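PDB 6ESL: bacterial leucyl aminopeptidase from Legionella pneumophila, which probably removes amino-terminal residues, leucine among them, from peptides as a secreted zinc-dependent aminopeptidase of the M28 family. Local coordinates for residues 201-212 against 246-257; 277-288 against 344-352. All blocks are in the same frame, centred on the assembly; numbering follows the deposited sequence.

Interaction 1 (201-212 against 246-257); sequences APAIVIGAHMDT and RPIYFIWYAAEE. With ZN (zinc ion), chain E; ZN (zinc ion), chain F.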
loop_
_atom_site.group_PDB
_atom_site.type_symbol
_atom_site.label_atom_id
_atom_site.label_comp_id
_atom_site.label_asym_id
_atom_site.label_seq_id
_atom_site.Cartn_x
_atom_site.Cartn_y
_atom_site.Cartn_z
ATOM N N ALA B 201 25.420 -2.318 10.848
ATOM C CA ALA B 201 24.550 -2.412 9.718
ATOM C C ALA B 201 23.179 -1.836 10.121
ATOM O O ALA B 201 22.846 -1.786 11.307
ATOM C CB ALA B 201 24.446 -3.841 9.239
ATOM N N PRO B 202 22.425 -1.335 9.157
ATOM C CA PRO B 202 21.077 -0.799 9.512
ATOM C C PRO B 202 20.209 -1.829 10.231
ATOM O O PRO B 202 20.158 -2.982 9.827
ATOM C CB PRO B 202 20.516 -0.328 8.146
ATOM C CG PRO B 202 21.783 0.057 7.361
ATOM C CD PRO B 202 22.786 -1.028 7.754
ATOM N N ALA B 203 19.674 -1.459 11.392
ATOM C CA ALA B 203 19.026 -2.419 12.298
ATOM C C ALA B 203 17.576 -2.763 11.917
ATOM O O ALA B 203 16.933 -2.041 11.138
ATOM C CB ALA B 203 19.045 -1.891 13.708
ATOM N N ILE B 204 17.057 -3.763 12.607
ATOM C CA ILE B 204 15.684 -4.189 12.503
ATOM C C ILE B 204 15.097 -3.914 13.870
ATOM O O ILE B 204 15.613 -4.369 14.846
ATOM C CB ILE B 204 15.561 -5.691 12.250
ATOM C CG1 ILE B 204 16.069 -6.084 10.883
ATOM C CG2 ILE B 204 14.136 -6.146 12.375
ATOM C CD1 ILE B 204 15.735 -5.120 9.780
ATOM N N VAL B 205 13.995 -3.201 13.942
ATOM C CA VAL B 205 13.402 -2.855 15.214
ATOM C C VAL B 205 11.982 -3.414 15.429
ATOM O O VAL B 205 11.183 -3.311 14.561
ATOM C CB VAL B 205 13.332 -1.336 15.366
ATOM C CG1 VAL B 205 12.673 -0.933 16.644
ATOM C CG2 VAL B 205 14.659 -0.661 15.143
ATOM N N ILE B 206 11.710 -4.001 16.584
ATOM C CA ILE B 206 10.415 -4.508 16.944
ATOM C C ILE B 206 9.992 -3.828 18.205
ATOM O O ILE B 206 10.667 -3.921 19.182
ATOM C CB ILE B 206 10.457 -6.020 17.175
ATOM C CG1 ILE B 206 10.787 -6.763 15.904
ATOM C CG2 ILE B 206 9.144 -6.535 17.697
ATOM C CD1 ILE B 206 12.217 -7.184 15.811
ATOM N N GLY B 207 8.832 -3.196 18.204
ATOM C CA GLY B 207 8.375 -2.444 19.349
ATOM C C GLY B 207 6.979 -2.689 19.823
ATOM O O GLY B 207 6.147 -3.278 19.095
ATOM N N ALA B 208 6.705 -2.120 20.983
ATOM C CA ALA B 208 5.396 -2.097 21.650
ATOM C C ALA B 208 5.501 -0.978 22.706
ATOM O O ALA B 208 6.633 -0.576 23.057
ATOM C CB ALA B 208 5.178 -3.457 22.382
ATOM N N HIS B 209 4.422 -0.574 23.297
ATOM C CA HIS B 209 4.433 0.424 24.321
ATOM C C HIS B 209 4.047 -0.194 25.642
ATOM O O HIS B 209 3.186 -0.970 25.683
ATOM C CB HIS B 209 3.665 1.693 23.964
ATOM C CG HIS B 209 2.190 1.588 23.916
ATOM N ND1 HIS B 209 1.386 1.880 24.971
ATOM C CD2 HIS B 209 1.358 1.305 22.895
ATOM C CE1 HIS B 209 0.131 1.753 24.615
ATOM N NE2 HIS B 209 0.100 1.392 23.367
ATOM N N MET B 210 4.664 0.271 26.716
ATOM C CA MET B 210 4.562 -0.415 27.988
ATOM C C MET B 210 3.472 0.250 28.857
ATOM O O MET B 210 3.081 -0.294 29.942
ATOM C CB MET B 210 5.935 -0.343 28.723
ATOM C CG MET B 210 6.311 1.023 29.275
ATOM S SD MET B 210 7.812 0.892 30.275
ATOM C CE MET B 210 9.110 0.793 29.100
ATOM N N ASP B 211 3.061 1.452 28.479
ATOM C CA ASP B 211 2.251 2.299 29.325
ATOM C C ASP B 211 0.743 2.180 29.150
ATOM O O ASP B 211 0.261 1.562 28.204
ATOM C CB ASP B 211 2.675 3.789 29.204
ATOM C CG ASP B 211 2.337 4.380 27.828
ATOM O OD1 ASP B 211 2.636 3.704 26.843
ATOM O OD2 ASP B 211 1.809 5.519 27.790
ATOM N N THR B 212 0.042 2.827 30.085
ATOM C CA THR B 212 -1.392 2.981 30.128
ATOM C C THR B 212 -1.747 4.361 30.571
ATOM O O THR B 212 -0.873 5.228 30.874
ATOM C CB THR B 212 -2.021 2.009 31.165
ATOM O OG1 THR B 212 -1.649 2.432 32.531
ATOM C CG2 THR B 212 -1.615 0.584 30.889
ATOM N N ARG B 246 22.406 -8.323 10.832
ATOM C CA ARG B 246 21.969 -6.977 11.295
ATOM C C ARG B 246 21.667 -7.050 12.774
ATOM O O ARG B 246 21.244 -8.096 13.257
ATOM C CB ARG B 246 20.688 -6.467 10.541
ATOM C CG ARG B 246 20.812 -6.368 9.042
ATOM C CD ARG B 246 19.487 -6.074 8.421
ATOM N NE ARG B 246 19.646 -5.898 6.982
ATOM C CZ ARG B 246 20.141 -4.808 6.374
ATOM N NH1 ARG B 246 20.592 -3.761 7.047
ATOM N NH2 ARG B 246 20.257 -4.760 5.076
ATOM N N PRO B 247 21.881 -5.941 13.505
ATOM C CA PRO B 247 21.390 -5.936 14.890
ATOM C C PRO B 247 19.833 -5.939 14.890
ATOM O O PRO B 247 19.179 -5.385 13.971
ATOM C CB PRO B 247 21.921 -4.633 15.447
ATOM C CG PRO B 247 22.160 -3.763 14.265
ATOM C CD PRO B 247 22.350 -4.611 13.061
ATOM N N ILE B 248 19.287 -6.562 15.928
ATOM C CA ILE B 248 17.868 -6.662 16.141
ATOM C C ILE B 248 17.489 -5.913 17.428
ATOM O O ILE B 248 17.895 -6.331 18.543
ATOM C CB ILE B 248 17.423 -8.127 16.245
ATOM C CG1 ILE B 248 17.629 -8.849 14.912
ATOM C CG2 ILE B 248 15.958 -8.218 16.618
ATOM C CD1 ILE B 248 17.633 -10.372 15.094
ATOM N N TYR B 249 16.636 -4.892 17.318
ATOM C CA TYR B 249 16.250 -4.239 18.569
ATOM C C TYR B 249 14.834 -4.650 18.987
ATOM O O TYR B 249 13.916 -4.617 18.207
ATOM C CB TYR B 249 16.384 -2.701 18.496
ATOM C CG TYR B 249 17.782 -2.099 18.396
ATOM C CD1 TYR B 249 18.372 -1.902 17.194
ATOM C CD2 TYR B 249 18.460 -1.624 19.564
ATOM C CE1 TYR B 249 19.651 -1.306 17.090
ATOM C CE2 TYR B 249 19.710 -1.034 19.497
ATOM C CZ TYR B 249 20.296 -0.865 18.258
ATOM O OH TYR B 249 21.490 -0.230 18.133
ATOM N N PHE B 250 14.679 -4.947 20.239
ATOM C CA PHE B 250 13.405 -4.998 20.887
ATOM C C PHE B 250 13.193 -3.810 21.804
ATOM O O PHE B 250 13.964 -3.574 22.678
ATOM C CB PHE B 250 13.121 -6.335 21.614
ATOM C CG PHE B 250 12.971 -7.492 20.682
ATOM C CD1 PHE B 250 14.128 -8.189 20.249
ATOM C CD2 PHE B 250 11.701 -7.962 20.258
ATOM C CE1 PHE B 250 13.988 -9.296 19.381
ATOM C CE2 PHE B 250 11.555 -9.058 19.412
ATOM C CZ PHE B 250 12.691 -9.708 18.960
ATOM N N ILE B 251 12.097 -3.048 21.586
ATOM C CA ILE B 251 11.929 -1.800 22.276
ATOM C C ILE B 251 10.563 -1.728 22.908
ATOM O O ILE B 251 9.576 -1.937 22.215
ATOM C CB ILE B 251 12.149 -0.605 21.293
ATOM C CG1 ILE B 251 13.469 -0.778 20.559
ATOM C CG2 ILE B 251 12.111 0.718 22.077
ATOM C CD1 ILE B 251 14.014 0.412 19.793
ATOM N N TRP B 252 10.496 -1.334 24.184
ATOM C CA TRP B 252 9.268 -1.055 24.843
ATOM C C TRP B 252 9.222 0.445 25.135
ATOM O O TRP B 252 9.941 0.929 25.988
ATOM C CB TRP B 252 9.090 -1.837 26.087
ATOM C CG TRP B 252 8.923 -3.383 25.859
ATOM C CD1 TRP B 252 7.765 -4.081 25.828
ATOM C CD2 TRP B 252 9.964 -4.345 25.587
ATOM N NE1 TRP B 252 8.000 -5.409 25.578
ATOM C CE2 TRP B 252 9.337 -5.597 25.426
ATOM C CE3 TRP B 252 11.369 -4.270 25.446
ATOM C CZ2 TRP B 252 10.080 -6.789 25.177
ATOM C CZ3 TRP B 252 12.086 -5.471 25.157
ATOM C CH2 TRP B 252 11.442 -6.687 25.033
ATOM N N TYR B 253 8.337 1.178 24.432
ATOM C CA TYR B 253 8.339 2.593 24.557
ATOM C C TYR B 253 7.561 3.049 25.781
ATOM O O TYR B 253 6.549 2.497 26.068
ATOM C CB TYR B 253 7.655 3.237 23.302
ATOM C CG TYR B 253 8.231 2.785 22.027
ATOM C CD1 TYR B 253 9.508 3.276 21.591
ATOM C CD2 TYR B 253 7.534 1.922 21.192
ATOM C CE1 TYR B 253 10.011 2.919 20.348
ATOM C CE2 TYR B 253 8.089 1.465 19.999
ATOM C CZ TYR B 253 9.298 1.975 19.578
ATOM O OH TYR B 253 9.804 1.559 18.387
ATOM N N ALA B 254 8.052 4.094 26.436
ATOM C CA ALA B 254 7.347 4.801 27.467
ATOM C C ALA B 254 6.343 5.782 26.851
ATOM O O ALA B 254 6.549 6.262 25.715
ATOM C CB ALA B 254 8.364 5.630 28.265
ATOM N N ALA B 255 5.282 6.090 27.622
ATOM C CA ALA B 255 4.522 7.278 27.397
ATOM C C ALA B 255 3.911 7.391 25.976
ATOM O O ALA B 255 3.757 8.495 25.428
ATOM C CB ALA B 255 5.379 8.550 27.732
ATOM N N GLU B 256 3.540 6.279 25.378
ATOM C CA GLU B 256 2.820 6.268 24.136
ATOM C C GLU B 256 1.475 6.988 24.254
ATOM O O GLU B 256 1.109 7.742 23.330
ATOM C CB GLU B 256 2.687 4.901 23.560
ATOM C CG GLU B 256 2.159 4.852 22.126
ATOM C CD GLU B 256 0.629 4.917 22.012
ATOM O OE1 GLU B 256 -0.055 4.839 23.090
ATOM O OE2 GLU B 256 0.126 5.286 20.888
ATOM N N GLU B 257 0.807 6.830 25.429
ATOM C CA GLU B 257 -0.543 7.362 25.612
ATOM C C GLU B 257 -0.500 8.859 25.830
ATOM O O GLU B 257 -1.520 9.507 25.881
ATOM C CB GLU B 257 -1.194 6.723 26.810
ATOM C CG GLU B 257 -1.425 5.211 26.687
ATOM C CD GLU B 257 -2.513 4.835 25.693
ATOM O OE1 GLU B 257 -3.085 5.718 25.056
ATOM O OE2 GLU B 257 -2.726 3.636 25.615
HETATM ZN ZN ZN E . -3.269 3.345 23.133
HETATM ZN ZN ZN F . -1.751 1.316 22.253
HETATM O O HOH W 1 -3.532 1.347 20.981
#
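E256 lies across one face of the H209 ring at the tight end of this contact: CB makes a CH-pi contact 3.7 Å from the ring centroid. E256 CG stands anti to its backbone N (chi1 -169°), and the bend that follows (chi2 -83°) carries OE1 over the ring's rim. D211 grips the backbone beyond the strand: OD2 takes E257 N through its syn lone pair at 2.9 Å, while OD1, met from above the carboxylate plane, accepts H209 ND1. Before these loops, strands 203-209 and 248-253 run parallel, their segment axes approaching to 4.5 Å, joined by a backbone ladder from I204 N–P247 O to M210 N–Y253 O. On one side of the sheet I206 CD1 sits over a face of the F250 ring; on the opposite side V205 CG1 meets I251 CD1 at 3.7 Å. The other end is looser and partly exposed. There R246 gives P202 O one NH1 bond of 2.9 Å, the oxygen near the guanidinium plane, and A201 is poorly ordered. H209 NE2 binds one zinc ion at 2.2 Å and E257 OE2 the other at 2.6 Å; the bond that ND1 gives D211, together with the zinc, restrains the ring's rotation and would probably make NE2 a stronger zinc donor.

Interaction 2 (277-288 against 344-352); sequences VKAVVQFDMTGY and IPAAFPCET. With ZN (zinc ion), chain F.
E351 reaches across to the loop after strand 277-282 and holds it through one carboxylate oxygen. OE1 accepts two backbone N-H groups: G287 N at 2.9 Å, nearly in line with the C-O bond, and Y288 N at 2.8 Å, from above the carboxylate plane with a nearly straight 176° angle at hydrogen. CG of E351 lies between its backbone N and carbonyl carbon (chi1 62°), and the extended remainder of the chain lays the carboxylate against M285 CB and Y288 CB. The backbone of E351 adds a second grip, its N bonding to M285 O, and T352 CG2 meets the Y288 ring at its edge.

D284 chelates a zinc ion with both oxygens, OD1 at 2.4 Å and OD2 at 2.5 Å. The F348 ring approaches edge-on: CE1 touches D284 CB at 3.6 Å, and the carbonyl oxygens of Q282 and D284 lie near the ring plane. Q282 O, which F348 CD1 and P349 CD both press, is buried with no hydrogen-bond partner. Water 2 bridges the backbones here, donating to P349 O at 2.7 Å and to M285 O.

Farther out, S334 bonds to D284 OD2 and Q282 NE2, H336 stacks on F348, and D223 takes M285 N. Along the strands, V280 and Q282 exchange three backbone bonds with P345 and A347; at the start I344 CG2 packs on V277 and V280, while farther along V281 CG2 presses on P349 CD at 3.6 Å. Parallel bridges V280–A346 and V281–A347 make the two strands neighbours in the mixed eight-stranded sheet. A zinc-binding aspartate in the loop following a parallel strand is characteristic of the M28 aminopeptidase fold, in which the metal site lies at the C-terminal ends of such strands.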
loop_
_atom_site.group_PDB
_atom_site.type_symbol
_atom_site.label_atom_id
_atom_site.label_comp_id
_atom_site.label_asym_id
_atom_site.label_seq_id
_atom_site.Cartn_x
_atom_site.Cartn_y
_atom_site.Cartn_z
ATOM N N VAL B 277 18.764 2.475 10.823
ATOM C CA VAL B 277 17.620 1.537 10.954
ATOM C C VAL B 277 17.077 1.286 9.591
ATOM O O VAL B 277 16.714 2.227 8.842
ATOM C CB VAL B 277 16.511 2.069 11.857
ATOM C CG1 VAL B 277 15.312 1.124 11.891
ATOM C CG2 VAL B 277 17.037 2.273 13.256
ATOM N N LYS B 278 17.003 0.008 9.269
ATOM C CA LYS B 278 16.455 -0.455 8.011
ATOM C C LYS B 278 14.928 -0.564 8.027
ATOM O O LYS B 278 14.271 -0.159 7.089
ATOM C CB LYS B 278 17.027 -1.858 7.669
ATOM C CG LYS B 278 16.366 -2.398 6.410
ATOM C CD LYS B 278 17.120 -3.398 5.570
ATOM C CE LYS B 278 16.505 -3.277 4.168
ATOM N NZ LYS B 278 16.838 -4.386 3.260
ATOM N N ALA B 279 14.374 -1.187 9.086
ATOM C CA ALA B 279 12.926 -1.421 9.135
ATOM C C ALA B 279 12.418 -1.584 10.580
ATOM O O ALA B 279 13.099 -2.199 11.443
ATOM C CB ALA B 279 12.551 -2.631 8.299
ATOM N N VAL B 280 11.192 -1.082 10.787
ATOM C CA VAL B 280 10.544 -1.068 12.093
ATOM C C VAL B 280 9.139 -1.713 12.009
ATOM O O VAL B 280 8.377 -1.434 11.052
ATOM C CB VAL B 280 10.412 0.391 12.559
ATOM C CG1 VAL B 280 9.803 0.451 13.909
ATOM C CG2 VAL B 280 11.788 1.020 12.581
ATOM N N VAL B 281 8.770 -2.536 12.994
ATOM C CA VAL B 281 7.395 -2.938 13.149
ATOM C C VAL B 281 6.931 -2.526 14.554
ATOM O O VAL B 281 7.754 -2.502 15.537
ATOM C CB VAL B 281 7.183 -4.455 12.868
ATOM C CG1 VAL B 281 8.003 -5.319 13.790
ATOM C CG2 VAL B 281 5.727 -4.895 12.906
ATOM N N GLN B 282 5.659 -2.193 14.650
ATOM C CA GLN B 282 5.018 -1.856 15.896
ATOM C C GLN B 282 3.899 -2.851 16.209
ATOM O O GLN B 282 3.000 -3.108 15.373
ATOM C CB GLN B 282 4.477 -0.433 15.818
ATOM C CG GLN B 282 3.586 0.065 16.958
ATOM C CD GLN B 282 4.329 0.262 18.255
ATOM O OE1 GLN B 282 5.551 0.047 18.333
ATOM N NE2 GLN B 282 3.609 0.776 19.269
ATOM N N PHE B 283 3.934 -3.346 17.438
ATOM C CA PHE B 283 2.848 -4.198 18.001
ATOM C C PHE B 283 2.080 -3.462 19.075
ATOM O O PHE B 283 2.595 -3.281 20.240
ATOM C CB PHE B 283 3.418 -5.518 18.488
ATOM C CG PHE B 283 3.954 -6.369 17.398
ATOM C CD1 PHE B 283 3.112 -7.255 16.696
ATOM C CD2 PHE B 283 5.250 -6.294 17.022
ATOM C CE1 PHE B 283 3.596 -8.019 15.636
ATOM C CE2 PHE B 283 5.747 -7.081 16.023
ATOM C CZ PHE B 283 4.881 -7.893 15.282
ATOM N N ASP B 284 0.932 -2.953 18.644
ATOM C CA ASP B 284 0.003 -2.271 19.503
ATOM C C ASP B 284 -1.340 -2.963 19.348
ATOM O O ASP B 284 -2.053 -2.785 18.360
ATOM C CB ASP B 284 -0.120 -0.801 19.103
ATOM C CG ASP B 284 -1.085 -0.035 19.987
ATOM O OD1 ASP B 284 -1.657 -0.647 20.913
ATOM O OD2 ASP B 284 -1.272 1.178 19.755
ATOM N N MET B 285 -1.662 -3.757 20.354
ATOM C CA MET B 285 -2.919 -4.475 20.480
ATOM C C MET B 285 -2.852 -5.721 19.582
ATOM O O MET B 285 -2.968 -5.693 18.327
ATOM C CB MET B 285 -4.187 -3.646 20.295
ATOM C CG MET B 285 -4.183 -2.388 21.111
ATOM S SD MET B 285 -5.637 -1.376 21.010
ATOM C CE MET B 285 -5.805 -1.083 19.255
ATOM N N THR B 286 -2.636 -6.837 20.258
ATOM C CA THR B 286 -2.422 -8.141 19.599
ATOM C C THR B 286 -3.351 -9.256 20.091
ATOM O O THR B 286 -3.208 -10.431 19.699
ATOM C CB THR B 286 -0.975 -8.621 19.835
ATOM O OG1 THR B 286 -0.756 -8.902 21.203
ATOM C CG2 THR B 286 0.051 -7.654 19.265
ATOM N N GLY B 287 -4.326 -8.906 20.923
ATOM C CA GLY B 287 -5.143 -9.938 21.556
ATOM C C GLY B 287 -6.643 -9.975 21.414
ATOM O O GLY B 287 -7.246 -10.983 21.707
ATOM N N TYR B 288 -7.263 -8.876 21.025
ATOM C CA TYR B 288 -8.711 -8.847 20.942
ATOM C C TYR B 288 -9.146 -9.181 19.603
ATOM O O TYR B 288 -8.628 -8.624 18.580
ATOM C CB TYR B 288 -9.241 -7.460 21.377
ATOM C CG TYR B 288 -10.773 -7.335 21.234
ATOM C CD1 TYR B 288 -11.653 -7.726 22.284
ATOM C CD2 TYR B 288 -11.321 -6.787 20.081
ATOM C CE1 TYR B 288 -13.042 -7.573 22.129
ATOM C CE2 TYR B 288 -12.683 -6.646 19.938
ATOM C CZ TYR B 288 -13.515 -7.061 20.981
ATOM O OH TYR B 288 -14.852 -6.946 20.759
ATOM N N ILE B 344 11.831 6.510 8.087
ATOM C CA ILE B 344 12.383 5.188 8.328
ATOM C C ILE B 344 11.213 4.235 8.061
ATOM O O ILE B 344 10.142 4.461 8.594
ATOM C CB ILE B 344 12.943 5.113 9.750
ATOM C CG1 ILE B 344 14.238 5.981 9.811
ATOM C CG2 ILE B 344 13.236 3.688 10.112
ATOM C CD1 ILE B 344 14.763 6.300 11.217
ATOM N N PRO B 345 11.396 3.182 7.213
ATOM C CA PRO B 345 10.303 2.281 6.875
ATOM C C PRO B 345 9.704 1.576 8.133
ATOM O O PRO B 345 10.457 1.028 8.906
ATOM C CB PRO B 345 10.973 1.277 5.923
ATOM C CG PRO B 345 12.042 2.093 5.231
ATOM C CD PRO B 345 12.601 2.819 6.437
ATOM N N ALA B 346 8.386 1.697 8.318
ATOM C CA ALA B 346 7.719 1.256 9.513
ATOM C C ALA B 346 6.365 0.711 9.188
ATOM O O ALA B 346 5.684 1.179 8.243
ATOM C CB ALA B 346 7.607 2.398 10.516
ATOM N N ALA B 347 5.967 -0.298 9.921
ATOM C CA ALA B 347 4.702 -0.996 9.628
ATOM C C ALA B 347 4.022 -1.355 10.945
ATOM O O ALA B 347 4.712 -1.462 11.978
ATOM C CB ALA B 347 4.953 -2.244 8.834
ATOM N N PHE B 348 2.693 -1.564 10.847
ATOM C CA PHE B 348 1.821 -1.703 12.003
ATOM C C PHE B 348 0.709 -2.752 11.684
ATOM O O PHE B 348 -0.349 -2.430 11.111
ATOM C CB PHE B 348 1.233 -0.359 12.413
ATOM C CG PHE B 348 0.269 -0.403 13.560
ATOM C CD1 PHE B 348 0.376 -1.324 14.579
ATOM C CD2 PHE B 348 -0.772 0.491 13.638
ATOM C CE1 PHE B 348 -0.605 -1.366 15.603
ATOM C CE2 PHE B 348 -1.720 0.481 14.682
ATOM C CZ PHE B 348 -1.595 -0.423 15.701
ATOM N N PRO B 349 0.945 -4.013 12.084
ATOM C CA PRO B 349 -0.132 -4.963 12.072
ATOM C C PRO B 349 -0.919 -4.910 13.391
ATOM O O PRO B 349 -0.308 -4.603 14.432
ATOM C CB PRO B 349 0.599 -6.280 11.981
ATOM C CG PRO B 349 1.897 -6.038 12.749
ATOM C CD PRO B 349 2.175 -4.570 12.692
ATOM N N CYS B 350 -2.225 -5.187 13.356
ATOM C CA CYS B 350 -3.077 -5.006 14.522
ATOM C C CYS B 350 -4.222 -5.972 14.582
ATOM O O CYS B 350 -4.565 -6.649 13.633
ATOM C CB CYS B 350 -3.559 -3.500 14.593
ATOM S SG CYS B 350 -4.465 -2.955 16.055
ATOM N N GLU B 351 -4.698 -6.138 15.788
ATOM C CA GLU B 351 -5.667 -7.170 16.146
ATOM C C GLU B 351 -7.038 -7.023 15.502
ATOM O O GLU B 351 -7.735 -8.037 15.290
ATOM C CB GLU B 351 -5.875 -7.218 17.673
ATOM C CG GLU B 351 -6.449 -5.878 18.226
ATOM C CD GLU B 351 -6.568 -5.767 19.748
ATOM O OE1 GLU B 351 -5.861 -6.503 20.428
ATOM O OE2 GLU B 351 -7.393 -4.934 20.200
ATOM N N THR B 352 -7.444 -5.798 15.207
ATOM C CA THR B 352 -8.723 -5.518 14.595
ATOM C C THR B 352 -8.586 -4.368 13.604
ATOM O O THR B 352 -7.601 -3.632 13.584
ATOM C CB THR B 352 -9.808 -5.045 15.600
ATOM O OG1 THR B 352 -9.380 -3.830 16.196
ATOM C CG2 THR B 352 -9.999 -5.989 16.769
HETATM ZN ZN ZN F . -1.751 1.316 22.253
HETATM O O HOH W 2 -0.318 -4.955 17.098
HETATM O O HOH W 1 -3.532 1.347 20.981
#

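In the fold
Interactions 1 and 2 are neighbouring strand pairs of one sheet, their centres about 10 Å apart, with strands 203-209 and 277-282 adjoining in it. Backbone contacts join them directly: A203 O lies 2.8 Å from K278 N and G207 O 2.8 Å from F283 N, both probable hydrogen bonds. Packing adds Y253 CE2 against Q282 OE1 at 3.4 Å. Both end at the same zinc ion, to which interaction 1 contributes H209 and interaction 2 D284, with a shared water 2.2 Å from the metal. D222, in helix 220-239, bridges this ion to the second zinc held by E257; with it the two contacts supply ligands of a dizinc centre, probably co-catalytic as in other M28 aminopeptidases.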